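Local coordinates for protein CooJ (Rhodospirillum rubrum, PDB 6HK5) that probably serves as a nickel metallochaperone for carbon monoxide dehydrogenase, binding nickel(II) between subunits through its helical N-terminal domain, at residues G25-I30 and D53-R58; A17-H22 and A59-V64. One frame throughout, in Å; residues are numbered along the deposited sequence.

Contacts 1 and 2 are successive layers of one interface, where helix 5-35 runs antiparallel to helix 42-67 in a helical hairpin. Along the chain, 17-22 and 25-30 come first on the outgoing helix, then 53-58 and 59-64 on the returning one, so the segments of contact 1 fall between those of contact 2. Their centres lie about 11 Å apart, and they join where Leu20 CD2 packs 4.0 Å from Arg58 CA. Each contains one nickel ligand of this chain, His26 in contact 1 and His22 in contact 2, and each also touches the second subunit. The same helix thus packs the hairpin and presents the metal ligands.

Contact 1 (G25-I30 and D53-R58); sequences GHMGEI and DMAVAR. With NI (nickel (II) ion), chain I.
Met27, built as selenomethionine, is the main side chain of this contact and reaches across from helix 5-35 to Arg58, Met54 and Ala55 on helix 42-67. Its CG sits beside the backbone N, anti to the carbonyl carbon, and the chain stays extended to the selenium, which comes to 3.3 Å from Arg58 CD, in the aliphatic part of the arginine. A bend at the last torsion (chi3 60°) swings CE back alongside the same methylene, 3.8 Å from CD, and 4.2 Å from Ala55 N. Met54, also selenomethionine, meets Met27 through its base: its CB lies 3.9 Å from the selenium of Met27, while the rest of its chain folds aside and packs on Phe19 of the second subunit. These contacts lie between the two arms of an antiparallel helical hairpin, partly open at the side, with segment axes 11.6 Å apart and inclined at 162°, a spacing bridged mainly by the long side chain of Met27. The charged end of Arg58 continues past the methionine to a salt bridge from NH2 to Glu24 of helix 5-35, tying the two helices together. Away from the hairpin partner, His26 NE2 binds nickel at 2.0 Å. Its ND1 donates to Glu29 OE1 at 3.0 Å, with the acceptor tilted 19° out of the ring plane, and this second-shell carboxylate probably steadies the ring's rotation behind the metal bond.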
loop_
_atom_site.group_PDB
_atom_site.type_symbol
_atom_site.label_atom_id
_atom_site.label_comp_id
_atom_site.label_asym_id
_atom_site.label_seq_id
_atom_site.Cartn_x
_atom_site.Cartn_y
_atom_site.Cartn_z
ATOM N N GLY A 25 8.548 -6.253 9.087
ATOM C CA GLY A 25 8.483 -5.407 10.267
ATOM C C GLY A 25 7.173 -5.557 11.014
ATOM O O GLY A 25 7.167 -5.721 12.239
ATOM N N HIS A 26 6.044 -5.546 10.283
ATOM C CA HIS A 26 4.728 -5.690 10.917
ATOM C C HIS A 26 4.519 -7.082 11.515
ATOM O O HIS A 26 3.835 -7.232 12.541
ATOM C CB HIS A 26 3.594 -5.418 9.916
ATOM C CG HIS A 26 3.521 -4.002 9.415
ATOM N ND1 HIS A 26 3.544 -2.909 10.251
ATOM C CD2 HIS A 26 3.328 -3.511 8.161
ATOM C CE1 HIS A 26 3.428 -1.803 9.532
ATOM N NE2 HIS A 26 3.296 -2.144 8.260
HETATM N N MSE A 27 5.052 -8.110 10.884
HETATM C CA MSE A 27 4.929 -9.455 11.446
HETATM C C MSE A 27 5.615 -9.575 12.778
HETATM O O MSE A 27 5.067 -10.171 13.693
HETATM C CB MSE A 27 5.498 -10.487 10.498
HETATM C CG MSE A 27 4.551 -10.729 9.360
HETATM SE SE MSE A 27 5.466 -11.765 8.025
HETATM C CE MSE A 27 5.899 -13.351 9.103
ATOM N N GLY A 28 6.816 -9.001 12.865
ATOM C CA GLY A 28 7.546 -9.013 14.123
ATOM C C GLY A 28 6.865 -8.193 15.202
ATOM O O GLY A 28 6.815 -8.608 16.368
ATOM N N GLU A 29 6.327 -7.023 14.819
ATOM C CA GLU A 29 5.568 -6.181 15.743
ATOM C C GLU A 29 4.349 -6.914 16.255
ATOM O O GLU A 29 4.097 -6.973 17.464
ATOM C CB GLU A 29 5.095 -4.901 15.044
ATOM C CG GLU A 29 6.088 -3.781 14.861
ATOM C CD GLU A 29 5.484 -2.632 14.042
ATOM O OE1 GLU A 29 4.851 -2.896 12.982
ATOM O OE2 GLU A 29 5.633 -1.464 14.463
ATOM N N ILE A 30 3.538 -7.428 15.332
ATOM C CA ILE A 30 2.305 -8.075 15.744
ATOM C C ILE A 30 2.616 -9.330 16.541
ATOM O O ILE A 30 1.890 -9.667 17.482
ATOM C CB ILE A 30 1.424 -8.351 14.517
ATOM C CG1 ILE A 30 0.884 -7.022 13.975
ATOM C CG2 ILE A 30 0.268 -9.278 14.860
ATOM C CD1 ILE A 30 0.371 -7.101 12.554
ATOM N N ASP A 53 0.405 -17.980 7.896
ATOM C CA ASP A 53 0.015 -17.842 6.500
ATOM C C ASP A 53 0.810 -16.738 5.809
ATOM O O ASP A 53 1.129 -16.853 4.618
ATOM C CB ASP A 53 -1.504 -17.606 6.405
ATOM C CG ASP A 53 -2.325 -18.834 6.881
ATOM O OD1 ASP A 53 -1.724 -19.918 7.013
ATOM O OD2 ASP A 53 -3.560 -18.734 7.122
HETATM N N MSE A 54 1.201 -15.701 6.543
HETATM C CA MSE A 54 2.049 -14.659 5.974
HETATM C C MSE A 54 3.450 -15.161 5.674
HETATM O O MSE A 54 4.047 -14.764 4.679
HETATM C CB MSE A 54 2.119 -13.452 6.911
HETATM C CG MSE A 54 1.018 -12.452 6.661
HETATM SE SE MSE A 54 0.844 -12.081 4.730
HETATM C CE MSE A 54 2.591 -11.277 4.350
ATOM N N ALA A 55 3.978 -16.031 6.544
ATOM C CA ALA A 55 5.262 -16.661 6.262
ATOM C C ALA A 55 5.211 -17.494 4.979
ATOM O O ALA A 55 6.171 -17.512 4.195
ATOM C CB ALA A 55 5.686 -17.525 7.448
ATOM N N VAL A 56 4.106 -18.206 4.752
ATOM C CA VAL A 56 3.929 -18.890 3.472
ATOM C C VAL A 56 3.951 -17.888 2.327
ATOM O O VAL A 56 4.635 -18.083 1.313
ATOM C CB VAL A 56 2.630 -19.710 3.468
ATOM C CG1 VAL A 56 2.550 -20.555 2.152
ATOM C CG2 VAL A 56 2.564 -20.591 4.711
ATOM N N ALA A 57 3.204 -16.792 2.471
ATOM C CA ALA A 57 3.178 -15.816 1.392
ATOM C C ALA A 57 4.574 -15.256 1.145
ATOM O O ALA A 57 4.977 -15.066 -0.006
ATOM C CB ALA A 57 2.169 -14.711 1.699
ATOM N N ARG A 58 5.356 -15.056 2.208
ATOM C CA ARG A 58 6.713 -14.552 2.039
ATOM C C ARG A 58 7.559 -15.502 1.210
ATOM O O ARG A 58 8.268 -15.081 0.289
ATOM C CB ARG A 58 7.356 -14.317 3.400
ATOM C CG ARG A 58 6.678 -13.233 4.165
ATOM C CD ARG A 58 7.181 -13.197 5.572
ATOM N NE ARG A 58 8.622 -13.010 5.612
ATOM C CZ ARG A 58 9.473 -13.866 6.166
ATOM N NH1 ARG A 58 9.029 -14.985 6.739
ATOM N NH2 ARG A 58 10.768 -13.583 6.153
HETATM NI NI NI I . 2.620 -0.838 6.836
#

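Contact 2 (A17-H22 and A59-V64). With NI (nickel (II) ion), chain I.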
loop_
_atom_site.group_PDB
_atom_site.type_symbol
_atom_site.label_atom_id
_atom_site.label_comp_id
_atom_site.label_asym_id
_atom_site.label_seq_id
_atom_site.Cartn_x
_atom_site.Cartn_y
_atom_site.Cartn_z
ATOM N N ALA A 17 10.729 -6.106 -3.080
ATOM C CA ALA A 17 11.719 -6.166 -2.010
ATOM C C ALA A 17 11.362 -5.211 -0.874
ATOM O O ALA A 17 11.437 -5.584 0.304
ATOM C CB ALA A 17 13.111 -5.856 -2.557
ATOM N N HIS A 18 10.992 -3.970 -1.211
ATOM C CA HIS A 18 10.519 -3.022 -0.208
ATOM C C HIS A 18 9.339 -3.588 0.562
ATOM O O HIS A 18 9.268 -3.462 1.789
ATOM C CB HIS A 18 10.113 -1.695 -0.872
ATOM C CG HIS A 18 11.237 -0.968 -1.550
ATOM N ND1 HIS A 18 12.566 -1.237 -1.300
ATOM C CD2 HIS A 18 11.225 0.054 -2.441
ATOM C CE1 HIS A 18 13.321 -0.428 -2.021
ATOM N NE2 HIS A 18 12.532 0.365 -2.722
ATOM N N PHE A 19 8.398 -4.210 -0.152
ATOM C CA PHE A 19 7.176 -4.712 0.468
ATOM C C PHE A 19 7.468 -5.868 1.408
ATOM O O PHE A 19 6.886 -5.958 2.498
ATOM C CB PHE A 19 6.189 -5.155 -0.607
ATOM C CG PHE A 19 4.959 -5.836 -0.063
ATOM C CD1 PHE A 19 3.853 -5.096 0.315
ATOM C CD2 PHE A 19 4.909 -7.215 0.072
ATOM C CE1 PHE A 19 2.714 -5.723 0.819
ATOM C CE2 PHE A 19 3.780 -7.853 0.572
ATOM C CZ PHE A 19 2.680 -7.104 0.947
ATOM N N LEU A 20 8.339 -6.782 0.991
ATOM C CA LEU A 20 8.710 -7.898 1.855
ATOM C C LEU A 20 9.425 -7.394 3.107
ATOM O O LEU A 20 9.102 -7.805 4.228
ATOM C CB LEU A 20 9.575 -8.897 1.080
ATOM C CG LEU A 20 8.793 -9.884 0.197
ATOM C CD1 LEU A 20 9.692 -10.605 -0.807
ATOM C CD2 LEU A 20 8.079 -10.905 1.067
ATOM N N ASP A 21 10.378 -6.470 2.932
ATOM C CA ASP A 21 10.982 -5.804 4.083
ATOM C C ASP A 21 9.921 -5.144 4.959
ATOM O O ASP A 21 9.944 -5.278 6.185
ATOM C CB ASP A 21 12.013 -4.766 3.620
ATOM C CG ASP A 21 13.360 -5.393 3.254
ATOM O OD1 ASP A 21 13.657 -6.519 3.726
ATOM O OD2 ASP A 21 14.132 -4.750 2.503
ATOM N N HIS A 22 8.951 -4.461 4.347
ATOM C CA HIS A 22 7.983 -3.719 5.151
ATOM C C HIS A 22 7.119 -4.659 5.987
ATOM O O HIS A 22 6.996 -4.477 7.205
ATOM C CB HIS A 22 7.121 -2.818 4.259
ATOM C CG HIS A 22 6.233 -1.886 5.030
ATOM N ND1 HIS A 22 6.723 -0.845 5.790
ATOM C CD2 HIS A 22 4.887 -1.845 5.162
ATOM C CE1 HIS A 22 5.720 -0.207 6.364
ATOM N NE2 HIS A 22 4.593 -0.793 5.997
ATOM N N ALA A 59 7.531 -16.787 1.550
ATOM C CA ALA A 59 8.218 -17.782 0.736
ATOM C C ALA A 59 7.808 -17.682 -0.735
ATOM O O ALA A 59 8.661 -17.612 -1.626
ATOM C CB ALA A 59 7.922 -19.184 1.279
ATOM N N SER A 60 6.498 -17.649 -1.007
ATOM C CA SER A 60 6.042 -17.691 -2.394
ATOM C C SER A 60 6.311 -16.377 -3.120
ATOM O O SER A 60 6.574 -16.384 -4.333
ATOM C CB SER A 60 4.550 -18.031 -2.451
ATOM O OG SER A 60 3.762 -16.931 -2.026
ATOM N N LEU A 61 6.225 -15.244 -2.416
ATOM C CA LEU A 61 6.552 -13.974 -3.059
ATOM C C LEU A 61 8.043 -13.880 -3.349
ATOM O O LEU A 61 8.453 -13.328 -4.380
ATOM C CB LEU A 61 6.114 -12.804 -2.188
ATOM C CG LEU A 61 4.734 -12.221 -2.465
ATOM C CD1 LEU A 61 4.492 -11.067 -1.487
ATOM C CD2 LEU A 61 4.620 -11.764 -3.925
ATOM N N ASN A 62 8.870 -14.422 -2.450
ATOM C CA ASN A 62 10.303 -14.461 -2.705
ATOM C C ASN A 62 10.618 -15.251 -3.976
ATOM O O ASN A 62 11.513 -14.881 -4.734
ATOM C CB ASN A 62 11.024 -15.064 -1.502
ATOM C CG ASN A 62 11.253 -14.051 -0.389
ATOM O OD1 ASN A 62 12.223 -13.291 -0.422
ATOM N ND2 ASN A 62 10.363 -14.044 0.609
ATOM N N ALA A 63 9.886 -16.332 -4.230
ATOM C CA ALA A 63 10.140 -17.103 -5.442
ATOM C C ALA A 63 9.792 -16.292 -6.689
ATOM O O ALA A 63 10.519 -16.335 -7.688
ATOM C CB ALA A 63 9.365 -18.420 -5.390
ATOM N N VAL A 64 8.697 -15.527 -6.643
ATOM C CA VAL A 64 8.399 -14.565 -7.699
ATOM C C VAL A 64 9.574 -13.609 -7.898
ATOM O O VAL A 64 10.123 -13.493 -9.000
ATOM C CB VAL A 64 7.108 -13.796 -7.381
ATOM C CG1 VAL A 64 6.962 -12.638 -8.344
ATOM C CG2 VAL A 64 5.893 -14.716 -7.439
HETATM NI NI NI I . 2.620 -0.838 6.836
#
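Leu61 brings its CD1 methyl obliquely to the Phe19 ring, 3.9 Å from CE2, and the two side chains cross at about a right angle. Phe19 gets there with CG anti to its backbone N (chi1 173°), which lays the ring beside helix 42-67; it also stacks on His26 of the second subunit, linking the hairpin to that subunit. Leu20, one residue on, borders the Asn62 amide with both methyls. CD1 rests over the flat of the amide, 3.7 Å from OD1 and 3.8 Å from ND2, whereas CD2 lies 3.9 Å from ND2 and also reaches Leu61 CB at 4.2 Å. The amide offers this surface while ND2 donates to the backbone O of Arg58, one turn earlier in its own helix, a bond that fixes how the group is turned. With an alanine in place of Asn62, the Leu20 CD1 methyl would probably lose the flat cover on which it packs, and the carbonyl of Arg58 its side-chain donor. His22 takes no part in the contact with 59-64; its NE2 binds nickel at 2.1 Å, together with His26 of this chain, His18 and His22 of the second subunit and Glu29 of the fourth. Between the helices the contact thus rests on van der Waals packing of methyls against a ring and an amide whose N-H is used within its own helix, while the directional bonding is to the metal.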